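PDB 6HCP: BauA from Acinetobacter baumannii, which imports iron across the outer membrane as the TonB-dependent transporter that takes up ferric preacinetobactin. Local coordinates for residues S479-Y484 against T527-E532; S47-L52 against L58-N63; I65-K70 against A86-I91. All coordinates share one frame; numbering follows the deposited sequence. Where two conformers were deposited one is given.

Interaction 1: S479-Y484 against T527-E532; sequences SVYANY and TLSAFE. With C8E ((hydroxyethyloxy)tri(ethyloxy)octane), chain B; EDO (1,2-ethanediol), chain S.
Y481 meets S529 and T527 across next-but-one strands of the transmembrane beta-barrel. Strand 508-520 lies between them, pairs antiparallel with both, and so makes 479-484 and 527-532 run in the same direction. The CA atoms of Y481 and S529 are accordingly 9.0 Å apart, and the gap is spanned by the length of the tyrosine ring, with S529 contributing its CB. In van der Waals terms the contact is the tyrosine hydroxyl against a methylene: Y481 OH sits 3.4 Å from S529 CB, with T527 CG2 more loosely placed at 4.4 Å from the same oxygen. A chi1 of 74°, with CG between the backbone N and the carbonyl carbon, sets the ring so that its OH end lies by S529 CB.

The polar ends bond to third parties. Y481 OH pairs with E514 on the intervening strand, while S529 OG is held by E564 and by N63 of the plug.

Bound small molecules meet other residues of the two strands. A detergent, C8E, runs across both, with A482 CB 3.9 Å from its C14 and A530 O 3.8 Å from its O9. An ethanediol O2 donates to E532 OE2 at 2.8 Å.

Detergent at A482 and A530, each next in sequence to the inward-facing Y481 or S529, is consistent with a lipid-facing outer surface, whereas the hydroxyls of Y481 and S529, tied to acidic partners and the plug, are consistent with a polar inner face here, where barrel meets plug.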
loop_
_atom_site.group_PDB
_atom_site.type_symbol
_atom_site.label_atom_id
_atom_site.label_comp_id
_atom_site.label_asym_id
_atom_site.label_seq_id
_atom_site.Cartn_x
_atom_site.Cartn_y
_atom_site.Cartn_z
ATOM N N SER A 479 33.635 11.276 -27.630
ATOM C CA SER A 479 34.873 10.524 -27.510
ATOM C C SER A 479 34.620 9.063 -27.880
ATOM O O SER A 479 33.594 8.500 -27.528
ATOM C CB SER A 479 35.446 10.633 -26.124
ATOM O OG SER A 479 35.923 11.948 -25.864
ATOM N N VAL A 480 35.579 8.461 -28.583
ATOM C CA VAL A 480 35.593 7.032 -28.807
ATOM C C VAL A 480 36.839 6.471 -28.120
ATOM O O VAL A 480 37.857 7.155 -28.050
ATOM C CB VAL A 480 35.569 6.705 -30.312
ATOM C CG1 VAL A 480 36.826 7.185 -31.006
ATOM C CG2 VAL A 480 35.341 5.228 -30.557
ATOM N N TYR A 481 36.727 5.267 -27.542
ATOM C CA TYR A 481 37.837 4.723 -26.757
ATOM C C TYR A 481 37.895 3.204 -26.860
ATOM O O TYR A 481 36.922 2.529 -27.148
ATOM C CB TYR A 481 37.770 5.210 -25.304
ATOM C CG TYR A 481 36.699 4.575 -24.455
ATOM C CD1 TYR A 481 36.952 3.413 -23.746
ATOM C CD2 TYR A 481 35.429 5.117 -24.374
ATOM C CE1 TYR A 481 35.962 2.803 -22.995
ATOM C CE2 TYR A 481 34.427 4.516 -23.625
ATOM C CZ TYR A 481 34.711 3.375 -22.894
ATOM O OH TYR A 481 33.732 2.726 -22.196
ATOM N N ALA A 482 39.075 2.685 -26.521
ATOM C CA ALA A 482 39.296 1.250 -26.413
ATOM C C ALA A 482 40.338 1.004 -25.325
ATOM O O ALA A 482 41.176 1.879 -25.034
ATOM C CB ALA A 482 39.746 0.705 -27.736
ATOM N N ASN A 483 40.266 -0.173 -24.692
ATOM C CA ASN A 483 41.301 -0.512 -23.736
ATOM C C ASN A 483 41.532 -2.026 -23.738
ATOM O O ASN A 483 40.698 -2.819 -24.152
ATOM C CB ASN A 483 41.018 0.054 -22.340
ATOM C CG ASN A 483 39.851 -0.603 -21.631
ATOM O OD1 ASN A 483 39.842 -1.827 -21.464
ATOM N ND2 ASN A 483 38.858 0.192 -21.251
ATOM N N TYR A 484 42.730 -2.380 -23.296
ATOM C CA TYR A 484 43.053 -3.714 -22.831
ATOM C C TYR A 484 43.682 -3.545 -21.463
ATOM O O TYR A 484 44.603 -2.739 -21.298
ATOM C CB TYR A 484 44.045 -4.429 -23.754
ATOM C CG TYR A 484 44.554 -5.737 -23.188
ATOM C CD1 TYR A 484 43.872 -6.918 -23.422
ATOM C CD2 TYR A 484 45.610 -5.766 -22.291
ATOM C CE1 TYR A 484 44.286 -8.113 -22.859
ATOM C CE2 TYR A 484 45.990 -6.942 -21.658
ATOM C CZ TYR A 484 45.348 -8.127 -21.969
ATOM O OH TYR A 484 45.717 -9.297 -21.360
ATOM N N THR A 527 26.848 6.977 -22.451
ATOM C CA THR A 527 27.970 6.056 -22.675
ATOM C C THR A 527 27.423 4.784 -23.323
ATOM O O THR A 527 26.361 4.269 -22.910
ATOM C CB THR A 527 28.699 5.720 -21.367
ATOM O OG1 THR A 527 29.124 6.935 -20.751
ATOM C CG2 THR A 527 29.906 4.826 -21.560
ATOM N N LEU A 528 28.113 4.318 -24.367
ATOM C CA LEU A 528 27.827 3.054 -24.981
ATOM C C LEU A 528 29.122 2.247 -25.009
ATOM O O LEU A 528 30.097 2.714 -25.575
ATOM C CB LEU A 528 27.266 3.265 -26.392
ATOM C CG LEU A 528 26.994 1.982 -27.176
ATOM C CD1 LEU A 528 25.835 1.205 -26.561
ATOM C CD2 LEU A 528 26.712 2.263 -28.642
ATOM N N SER A 529 29.159 1.094 -24.328
ATOM C CA SER A 529 30.387 0.297 -24.320
ATOM C C SER A 529 30.112 -1.202 -24.458
ATOM O O SER A 529 29.061 -1.701 -24.098
ATOM C CB SER A 529 31.232 0.592 -23.112
ATOM O OG SER A 529 30.471 0.545 -21.936
ATOM N N ALA A 530 31.106 -1.883 -25.035
ATOM C CA ALA A 530 31.102 -3.301 -25.232
ATOM C C ALA A 530 32.411 -3.859 -24.673
ATOM O O ALA A 530 33.467 -3.245 -24.812
ATOM C CB ALA A 530 30.944 -3.617 -26.690
ATOM N N PHE A 531 32.334 -5.018 -24.029
ATOM C CA PHE A 531 33.493 -5.571 -23.383
ATOM C C PHE A 531 33.462 -7.090 -23.480
ATOM O O PHE A 531 32.419 -7.707 -23.607
ATOM C CB PHE A 531 33.566 -5.121 -21.920
ATOM C CG PHE A 531 32.421 -5.611 -21.066
ATOM C CD1 PHE A 531 32.432 -6.877 -20.508
ATOM C CD2 PHE A 531 31.343 -4.787 -20.797
ATOM C CE1 PHE A 531 31.380 -7.314 -19.713
ATOM C CE2 PHE A 531 30.291 -5.224 -20.009
ATOM C CZ PHE A 531 30.322 -6.482 -19.449
ATOM N N GLU A 532 34.655 -7.672 -23.392
ATOM C CA GLU A 532 34.831 -9.080 -23.162
ATOM C C GLU A 532 35.877 -9.235 -22.060
ATOM O O GLU A 532 36.961 -8.639 -22.135
ATOM C CB GLU A 532 35.275 -9.815 -24.431
ATOM C CG GLU A 532 35.614 -11.267 -24.175
ATOM C CD GLU A 532 35.987 -12.064 -25.418
ATOM O OE1 GLU A 532 35.099 -12.293 -26.256
ATOM O OE2 GLU A 532 37.166 -12.383 -25.565
HETATM C C1 C8E B . 26.876 -9.471 -26.604
HETATM C C2 C8E B . 28.186 -8.830 -26.190
HETATM C C3 C8E B . 29.007 -8.318 -27.372
HETATM C C4 C8E B . 30.481 -8.130 -27.026
HETATM C C5 C8E B . 31.359 -8.884 -28.017
HETATM C C6 C8E B . 32.835 -8.677 -27.712
HETATM C C7 C8E B . 33.158 -7.211 -27.413
HETATM C C8 C8E B . 34.661 -6.963 -27.470
HETATM O O9 C8E B . 34.898 -5.560 -27.500
HETATM C C10 C8E B . 36.295 -5.250 -27.420
HETATM C C11 C8E B . 36.879 -4.897 -28.797
HETATM O O12 C8E B . 38.251 -4.474 -28.689
HETATM C C13 C8E B . 38.709 -3.666 -29.779
HETATM C C14 C8E B . 39.938 -2.880 -29.342
HETATM O O15 C8E B . 40.450 -3.366 -28.091
HETATM C C16 C8E B . 41.774 -3.907 -28.208
HETATM C C17 C8E B . 42.745 -3.248 -27.233
HETATM O O18 C8E B . 42.958 -1.863 -27.549
HETATM C C19 C8E B . 44.131 -1.647 -28.338
HETATM C C20 C8E B . 44.470 -0.166 -28.346
HETATM O O21 C8E B . 43.819 0.384 -27.201
HETATM C C1 EDO S . 40.677 -10.077 -23.272
HETATM O O1 EDO S . 41.630 -10.478 -24.258
HETATM C C2 EDO S . 39.332 -10.545 -23.744
HETATM O O2 EDO S . 39.421 -11.961 -23.925
#

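Interaction 2: S47-L52 against L58-N63; sequences SNVGFL and LDTPFN
At the N-terminal edge of the plug, just past the first strand of the short antiparallel pair 46-48 and 54-56, V49 packs on T60 and F62 of the loop leading to strand 64-68. The valine works as a fork. With chi1 at -175°, CG1 stands opposite the backbone N and CG2 opposite the carbonyl carbon, so the two methyls serve different partners. CG1 of V49 comes within 3.8 Å of F62 CD2, approaching the ring obliquely. CG2 of V49 lies 3.8 Å from T60 CG2, and these two side chains pass alongside one another in opposing directions.

What brings T60 and F62 to the same valine is an inverse gamma turn centred on P61, whose phi and psi are -87° and 48°. The turn is closed by a weak bond from F62 N to T60 O at 3.0 Å. On the other segment the backbone folds back as well: G50 takes a positive phi, and L52 N bonds to V49 O at 3.0 Å as the chain enters its short 3-10 segment.

A polar bridge flanks the apolar contact. One water is 2.7 Å from S47 OG and donates to T60 OG1 at 3.1 Å; T60 OG1 also bonds to K56 O, so the hydroxyl is engaged twice while its methyl faces V49. L148 of helix 146-149 packs against V49, L52 and F62, adding to the apolar cluster. Toward the barrel, K518 bonds to the carbonyl oxygens of T60 and F62, and N483 ND2 bonds to P61 O.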
loop_
_atom_site.group_PDB
_atom_site.type_symbol
_atom_site.label_atom_id
_atom_site.label_comp_id
_atom_site.label_asym_id
_atom_site.label_seq_id
_atom_site.Cartn_x
_atom_site.Cartn_y
_atom_site.Cartn_z
ATOM N N SER A 47 36.615 11.717 -12.300
ATOM C CA SER A 47 36.836 10.710 -11.290
ATOM C C SER A 47 38.315 10.317 -11.275
ATOM O O SER A 47 39.087 10.651 -12.191
ATOM C CB SER A 47 35.941 9.505 -11.507
ATOM O OG SER A 47 36.327 8.798 -12.686
ATOM N N ASN A 48 38.684 9.591 -10.225
ATOM C CA ASN A 48 40.052 9.099 -10.053
ATOM C C ASN A 48 40.229 7.815 -10.867
ATOM O O ASN A 48 39.552 6.816 -10.630
ATOM C CB ASN A 48 40.382 8.816 -8.589
ATOM C CG ASN A 48 41.882 8.714 -8.370
ATOM O OD1 ASN A 48 42.595 9.696 -8.541
ATOM N ND2 ASN A 48 42.354 7.557 -7.941
ATOM N N VAL A 49 41.177 7.828 -11.798
ATOM C CA VAL A 49 41.391 6.667 -12.647
ATOM C C VAL A 49 42.643 5.920 -12.174
ATOM O O VAL A 49 43.712 5.963 -12.807
ATOM C CB VAL A 49 41.446 7.099 -14.116
ATOM C CG1 VAL A 49 41.545 5.912 -15.062
ATOM C CG2 VAL A 49 40.232 7.946 -14.460
ATOM N N GLY A 50 42.518 5.326 -10.984
ATOM C CA GLY A 50 43.648 4.776 -10.246
ATOM C C GLY A 50 44.810 5.752 -10.232
ATOM O O GLY A 50 44.608 6.959 -10.018
ATOM N N PHE A 51 46.037 5.261 -10.467
ATOM C CA PHE A 51 47.218 6.127 -10.282
ATOM C C PHE A 51 47.365 7.150 -11.429
ATOM O O PHE A 51 48.224 8.026 -11.338
ATOM C CB PHE A 51 48.477 5.278 -10.025
ATOM C CG PHE A 51 49.195 4.696 -11.217
ATOM C CD1 PHE A 51 48.525 4.291 -12.354
ATOM C CD2 PHE A 51 50.562 4.473 -11.154
ATOM C CE1 PHE A 51 49.188 3.680 -13.410
ATOM C CE2 PHE A 51 51.227 3.865 -12.208
ATOM C CZ PHE A 51 50.538 3.452 -13.328
ATOM N N LEU A 52 46.508 7.110 -12.454
ATOM C CA LEU A 52 46.491 8.181 -13.463
ATOM C C LEU A 52 45.887 9.466 -12.864
ATOM O O LEU A 52 46.032 10.532 -13.438
ATOM C CB LEU A 52 45.705 7.765 -14.708
ATOM C CG LEU A 52 46.148 6.478 -15.400
ATOM C CD1 LEU A 52 45.236 6.164 -16.581
ATOM C CD2 LEU A 52 47.600 6.578 -15.849
ATOM N N LEU A 58 35.025 12.783 -20.673
ATOM C CA LEU A 58 35.315 12.608 -22.099
ATOM C C LEU A 58 36.796 12.298 -22.363
ATOM O O LEU A 58 37.172 12.003 -23.510
ATOM C CB LEU A 58 34.935 13.874 -22.868
ATOM C CG LEU A 58 33.442 14.107 -23.039
ATOM C CD1 LEU A 58 33.217 15.443 -23.747
ATOM C CD2 LEU A 58 32.802 12.963 -23.800
ATOM N N ASP A 59 37.628 12.392 -21.333
ATOM C CA ASP A 59 39.066 12.101 -21.481
ATOM C C ASP A 59 39.420 10.726 -20.888
ATOM O O ASP A 59 40.589 10.403 -20.749
ATOM C CB ASP A 59 39.907 13.151 -20.768
ATOM C CG ASP A 59 39.804 14.538 -21.373
ATOM O OD1 ASP A 59 39.547 14.617 -22.582
ATOM O OD2 ASP A 59 39.943 15.519 -20.607
ATOM N N THR A 60 38.416 9.974 -20.425
ATOM C CA THR A 60 38.667 8.732 -19.680
ATOM C C THR A 60 38.302 7.535 -20.553
ATOM O O THR A 60 37.124 7.342 -20.884
ATOM C CB THR A 60 37.863 8.700 -18.383
ATOM O OG1 THR A 60 38.236 9.807 -17.560
ATOM C CG2 THR A 60 38.087 7.423 -17.598
ATOM N N PRO A 61 39.286 6.698 -20.956
ATOM C CA PRO A 61 39.019 5.550 -21.824
ATOM C C PRO A 61 38.609 4.313 -21.010
ATOM O O PRO A 61 39.057 3.198 -21.274
ATOM C CB PRO A 61 40.358 5.333 -22.518
ATOM C CG PRO A 61 41.360 5.716 -21.453
ATOM C CD PRO A 61 40.722 6.845 -20.660
ATOM N N PHE A 62 37.678 4.546 -20.089
ATOM C CA PHE A 62 37.068 3.541 -19.226
ATOM C C PHE A 62 35.641 4.010 -18.952
ATOM O O PHE A 62 35.359 5.210 -19.111
ATOM C CB PHE A 62 37.823 3.425 -17.899
ATOM C CG PHE A 62 39.253 2.975 -18.020
ATOM C CD1 PHE A 62 39.561 1.636 -18.176
ATOM C CD2 PHE A 62 40.282 3.899 -18.044
ATOM C CE1 PHE A 62 40.870 1.241 -18.400
ATOM C CE2 PHE A 62 41.587 3.499 -18.245
ATOM C CZ PHE A 62 41.879 2.174 -18.420
ATOM N N ASN A 63 34.758 3.070 -18.615
ATOM C CA ASN A 63 33.391 3.384 -18.238
ATOM C C ASN A 63 33.362 3.712 -16.739
ATOM O O ASN A 63 33.594 2.845 -15.880
ATOM C CB ASN A 63 32.468 2.228 -18.647
ATOM C CG ASN A 63 30.994 2.561 -18.516
ATOM O OD1 ASN A 63 30.613 3.380 -17.693
ATOM N ND2 ASN A 63 30.167 1.961 -19.354
HETATM O O HOH W 1 36.233 9.685 -15.246
#

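Interaction 3: I65-K70 against A86-I91; sequences ISYTDK and ATDPSI. With EDO (1,2-ethanediol), chain H.
I65 and D88 are the nearest backbone points of the two segments, their CA atoms 9.2 Å apart, and Y67 and T87 stand at 10.9 Å: too far for main-chain pairing. I65 and Y67, alternate residues of the strand, face an irregular piece in which D88-I91 forms a type I beta turn. D88 OD1 also accepts from S90 N at 2.9 Å, an Asx turn that, with a salt bridge to K142, helps fix the carboxylate.

Side-chain contact is mostly through water. Y67 points its hydroxyl at the turn, though OH stays 3.9 Å from D88 CB. One water accepts from Y67 OH at 2.7 Å and donates to D88 OD2, also at 2.7 Å. A second donates to Y67 OH at 2.8 Å and lies 2.9 Å from T87 OG1. The phenol oxygen is thus donor to one water and acceptor from the other, and both waters lie in the plane of its ring; ring and carboxylate planes are turned 55° apart.

Strand 64-68 forms an edge of the plug's mixed sheet beside strand 135-142, Y71 of helix 69-75 meets the Y67 ring, and M578 of barrel strand 575-590 touches both Y67 and T87.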
loop_
_atom_site.group_PDB
_atom_site.type_symbol
_atom_site.label_atom_id
_atom_site.label_comp_id
_atom_site.label_asym_id
_atom_site.label_seq_id
_atom_site.Cartn_x
_atom_site.Cartn_y
_atom_site.Cartn_z
ATOM N N ILE A 65 31.735 6.435 -13.488
ATOM C CA ILE A 65 30.686 7.333 -13.005
ATOM C C ILE A 65 31.033 7.744 -11.584
ATOM O O ILE A 65 31.643 6.972 -10.833
ATOM C CB ILE A 65 29.292 6.675 -13.097
ATOM C CG1 ILE A 65 28.204 7.679 -12.697
ATOM C CG2 ILE A 65 29.225 5.420 -12.244
ATOM C CD1 ILE A 65 26.990 7.654 -13.554
ATOM N N SER A 66 30.739 9.004 -11.249
ATOM C CA SER A 66 30.942 9.494 -9.899
ATOM C C SER A 66 29.657 10.138 -9.377
ATOM O O SER A 66 29.161 11.083 -9.976
ATOM C CB SER A 66 32.076 10.475 -9.868
ATOM O OG SER A 66 32.196 11.071 -8.590
ATOM N N TYR A 67 29.164 9.619 -8.256
ATOM C CA TYR A 67 27.954 10.130 -7.602
ATOM C C TYR A 67 28.358 11.134 -6.525
ATOM O O TYR A 67 29.290 10.896 -5.758
ATOM C CB TYR A 67 27.165 8.987 -6.972
ATOM C CG TYR A 67 26.769 7.912 -7.945
ATOM C CD1 TYR A 67 25.705 8.094 -8.811
ATOM C CD2 TYR A 67 27.480 6.716 -8.027
ATOM C CE1 TYR A 67 25.390 7.144 -9.772
ATOM C CE2 TYR A 67 27.170 5.759 -8.984
ATOM C CZ TYR A 67 26.050 5.927 -9.782
ATOM O OH TYR A 67 25.776 5.031 -10.784
ATOM N N THR A 68 27.559 12.198 -6.391
ATOM C CA THR A 68 27.814 13.234 -5.369
ATOM C C THR A 68 27.118 12.874 -4.057
ATOM O O THR A 68 26.151 12.104 -4.014
ATOM C CB THR A 68 27.373 14.622 -5.857
ATOM O OG1 THR A 68 25.947 14.610 -5.964
ATOM C CG2 THR A 68 27.979 14.996 -7.192
ATOM N N ASP A 69 27.552 13.555 -2.998
ATOM C CA ASP A 69 26.934 13.461 -1.707
ATOM C C ASP A 69 25.471 13.941 -1.772
ATOM O O ASP A 69 24.668 13.475 -0.990
ATOM C CB ASP A 69 27.742 14.182 -0.623
ATOM C CG ASP A 69 28.083 15.648 -0.884
ATOM O OD1 ASP A 69 28.044 16.098 -2.041
ATOM O OD2 ASP A 69 28.366 16.326 0.092
ATOM N N LYS A 70 25.143 14.847 -2.693
ATOM C CA LYS A 70 23.747 15.285 -2.862
ATOM C C LYS A 70 22.888 14.087 -3.311
ATOM O O LYS A 70 21.803 13.844 -2.777
ATOM C CB LYS A 70 23.657 16.459 -3.844
ATOM C CG LYS A 70 22.232 16.944 -4.163
ATOM C CD LYS A 70 21.388 17.206 -2.925
ATOM C CE LYS A 70 20.194 18.120 -3.151
ATOM N NZ LYS A 70 19.283 17.600 -4.203
ATOM N N ALA A 86 21.564 1.573 -7.869
ATOM C CA ALA A 86 20.160 1.987 -8.082
ATOM C C ALA A 86 19.887 2.212 -9.581
ATOM O O ALA A 86 18.878 1.776 -10.095
ATOM C CB ALA A 86 19.852 3.210 -7.255
ATOM N N THR A 87 20.793 2.892 -10.284
ATOM C CA THR A 87 20.555 3.266 -11.672
ATOM C C THR A 87 21.540 2.624 -12.654
ATOM O O THR A 87 21.482 2.916 -13.845
ATOM C CB THR A 87 20.579 4.794 -11.837
ATOM O OG1 THR A 87 21.821 5.336 -11.370
ATOM C CG2 THR A 87 19.421 5.418 -11.091
ATOM N N ASP A 88 22.533 1.875 -12.160
ATOM C CA ASP A 88 23.619 1.421 -13.038
ATOM C C ASP A 88 23.325 0.003 -13.509
ATOM O O ASP A 88 23.354 -0.947 -12.728
ATOM C CB ASP A 88 24.963 1.485 -12.315
ATOM C CG ASP A 88 26.165 1.239 -13.215
ATOM O OD1 ASP A 88 26.002 0.567 -14.263
ATOM O OD2 ASP A 88 27.257 1.669 -12.814
ATOM N N PRO A 89 22.984 -0.190 -14.793
ATOM C CA PRO A 89 22.615 -1.518 -15.287
ATOM C C PRO A 89 23.785 -2.509 -15.384
ATOM O O PRO A 89 23.564 -3.688 -15.657
ATOM C CB PRO A 89 22.095 -1.221 -16.702
ATOM C CG PRO A 89 22.889 0.001 -17.132
ATOM C CD PRO A 89 23.087 0.808 -15.866
ATOM N N SER A 90 25.010 -2.034 -15.147
ATOM C CA SER A 90 26.162 -2.926 -15.117
ATOM C C SER A 90 26.485 -3.367 -13.686
ATOM O O SER A 90 27.488 -4.056 -13.461
ATOM C CB SER A 90 27.357 -2.265 -15.784
ATOM O OG SER A 90 27.141 -2.196 -17.186
ATOM N N ILE A 91 25.667 -2.947 -12.713
ATOM C CA ILE A 91 25.864 -3.400 -11.347
ATOM C C ILE A 91 24.633 -4.209 -10.919
ATOM O O ILE A 91 23.505 -3.854 -11.236
ATOM C CB ILE A 91 26.146 -2.195 -10.433
ATOM C CG1 ILE A 91 27.412 -1.475 -10.928
ATOM C CG2 ILE A 91 26.237 -2.633 -8.978
ATOM C CD1 ILE A 91 27.956 -0.436 -10.028
HETATM C C1 EDO H . 32.858 10.771 -14.246
HETATM O O1 EDO H . 33.700 10.815 -15.411
HETATM C C2 EDO H . 31.383 10.730 -14.649
HETATM O O2 EDO H . 30.555 10.627 -13.464
HETATM O O HOH W 2 27.214 2.812 -10.412
HETATM O O HOH W 3 24.157 5.118 -13.058
#

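From the N terminus, interaction 2 closes first, across five residues that include strand 54-56. Interaction 3 follows almost at once, since 58-63 and 65-70 adjoin in sequence; it closes a fifteen-residue, mostly helical excursion. Interaction 1 comes far later, spanning 42 residues that include barrel strand 508-520. The three loops are in series: none nests in or crosses another. In space, interactions 1 and 2 meet, with centres 12 Å apart: S479 OG lies 2.7 Å from L58 O, a probable hydrogen bond between barrel and plug. Both segments of interaction 3 belong to the plug, though they also touch the barrel wall, where E564 bonds to S90 and to S529 of interaction 1. K142 joins interactions 2 and 3 through N63 and D88.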